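Local coordinates for protein type III pantothenate kinase (Campylobacter jejuni, PDB 2NRH) that probably phosphorylates pantothenate with ATP, the first step of coenzyme A biosynthesis, working as a homodimer that needs a monovalent cation, at residues I78-T83 and G87-A92. The protein carries 2 engineered substitutions. Residues are numbered along the deposited sequence; the frame is centred on the assembly and turned at random.
Sequences IAACYT and GVVVDA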
# COMPACT_ATOMS: atom_id res chain seq x y z
N ILE B 78 2.99 -14.73 15.36
CA ILE B 78 3.42 -16.02 15.85
C ILE B 78 2.20 -16.94 16.09
O ILE B 78 2.14 -18.04 15.55
CB ILE B 78 4.33 -15.90 17.11
CG1 ILE B 78 5.70 -15.38 16.71
CG2 ILE B 78 4.47 -17.28 17.81
CD1 ILE B 78 6.60 -14.91 17.83
N ALA B 79 1.23 -16.46 16.89
CA ALA B 79 0.06 -17.23 17.23
C ALA B 79 -0.77 -17.65 16.02
O ALA B 79 -1.41 -18.70 16.04
CB ALA B 79 -0.81 -16.43 18.23
N ALA B 80 -0.80 -16.83 14.97
CA ALA B 80 -1.56 -17.20 13.74
C ALA B 80 -0.82 -18.19 12.88
O ALA B 80 -1.46 -18.93 12.12
CB ALA B 80 -1.91 -15.99 12.90
N CYS B 81 0.52 -18.16 12.94
CA CYS B 81 1.34 -19.16 12.23
C CYS B 81 1.42 -20.49 12.96
O CYS B 81 1.86 -21.49 12.40
CB CYS B 81 2.76 -18.64 11.98
SG CYS B 81 2.78 -17.34 10.76
N TYR B 82 1.06 -20.48 14.22
CA TYR B 82 1.46 -21.53 15.11
C TYR B 82 0.84 -22.91 14.78
O TYR B 82 1.50 -23.93 15.02
CB TYR B 82 1.09 -21.16 16.54
CG TYR B 82 1.92 -21.88 17.58
CD1 TYR B 82 3.32 -21.86 17.51
CD2 TYR B 82 1.33 -22.58 18.62
CE1 TYR B 82 4.09 -22.49 18.44
CE2 TYR B 82 2.12 -23.22 19.58
CZ TYR B 82 3.49 -23.15 19.47
OH TYR B 82 4.30 -23.73 20.40
N THR B 83 -0.42 -22.96 14.31
CA THR B 83 -1.04 -24.29 14.04
C THR B 83 -0.74 -24.76 12.60
O THR B 83 -1.28 -25.76 12.13
CB THR B 83 -2.53 -24.28 14.27
OG1 THR B 83 -3.12 -23.27 13.45
CG2 THR B 83 -2.85 -24.01 15.68
N GLY B 87 2.76 -23.38 4.73
CA GLY B 87 1.78 -22.47 4.19
C GLY B 87 2.11 -20.98 4.30
O GLY B 87 3.12 -20.57 4.89
N VAL B 88 1.24 -20.18 3.70
CA VAL B 88 1.40 -18.75 3.76
C VAL B 88 0.25 -18.28 4.60
O VAL B 88 -0.89 -18.63 4.32
CB VAL B 88 1.44 -18.09 2.39
CG1 VAL B 88 1.37 -16.54 2.54
CG2 VAL B 88 2.71 -18.49 1.70
N VAL B 89 0.59 -17.54 5.67
CA VAL B 89 -0.37 -16.93 6.60
C VAL B 89 -0.52 -15.41 6.39
O VAL B 89 0.43 -14.68 6.43
CB VAL B 89 -0.07 -17.26 8.04
CG1 VAL B 89 -1.21 -16.76 8.94
CG2 VAL B 89 0.09 -18.76 8.21
N VAL B 90 -1.77 -14.99 6.15
CA VAL B 90 -2.16 -13.61 5.83
C VAL B 90 -3.18 -13.20 6.86
O VAL B 90 -4.22 -13.83 6.98
CB VAL B 90 -2.72 -13.48 4.38
CG1 VAL B 90 -2.93 -11.97 3.97
CG2 VAL B 90 -1.74 -14.11 3.37
N ASP B 91 -2.85 -12.20 7.68
CA ASP B 91 -3.78 -11.59 8.62
C ASP B 91 -4.07 -10.19 8.07
O ASP B 91 -3.21 -9.27 8.07
CB ASP B 91 -3.17 -11.49 10.01
CG ASP B 91 -4.17 -11.09 11.07
OD1 ASP B 91 -5.37 -10.91 10.77
OD2 ASP B 91 -3.76 -10.96 12.27
N ALA B 92 -5.30 -10.05 7.61
CA ALA B 92 -5.76 -8.85 6.94
C ALA B 92 -6.73 -8.05 7.86
O ALA B 92 -7.95 -8.30 7.90
CB ALA B 92 -6.37 -9.21 5.59
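Ala-80 and Cys-81, on helix 75-81, lie against Val-89 near the middle of strand 87-92, and the two backbones come closest there, with Cys-81 CA 6.3 Å from Val-89 CA. Three residues separate the two segments, and the short connection brings the chain from helix to strand. Val-89 points its side chain at the helix, whereas Val-88 and Val-90 face the other side of the sheet. With CG1 anti to its backbone N (chi1 -172°), Val-89 splits its two methyls between two helix residues. CG1 goes to Ala-80, 4.1 Å from its CB and 3.9 Å from its carbonyl O, a plain van der Waals approach. CG2 goes to Cys-81, whose SG lies 4.0 Å from it and 3.9 Å from Val-89 CB. The thiol reaches the valine because SG sits beside its own backbone N (chi1 -70°). A beta-branched valine suits the extended strand and offers a broad apolar surface; Ala-80, with only a methyl, leaves room for the valine methyl to come within contact distance, and the sulfur of Cys-81 packs against the other branch of the valine. Two residues beyond Val-89, Asp-91 is predicted to bind the potassium ion, and the helix also carries Asp-76, the predicted proton acceptor, so this buried packing joins two elements of the probable active site. Strand 87-92 is the central strand of its mixed sheet, antiparallel to 95-102 and parallel to 171-174. Cys-81 also touches Asp-99 and Ile-101 of strand 95-102, and helix 194-204 packs alongside, Ile-195 against Ala-80 and Leu-194 against Val-89.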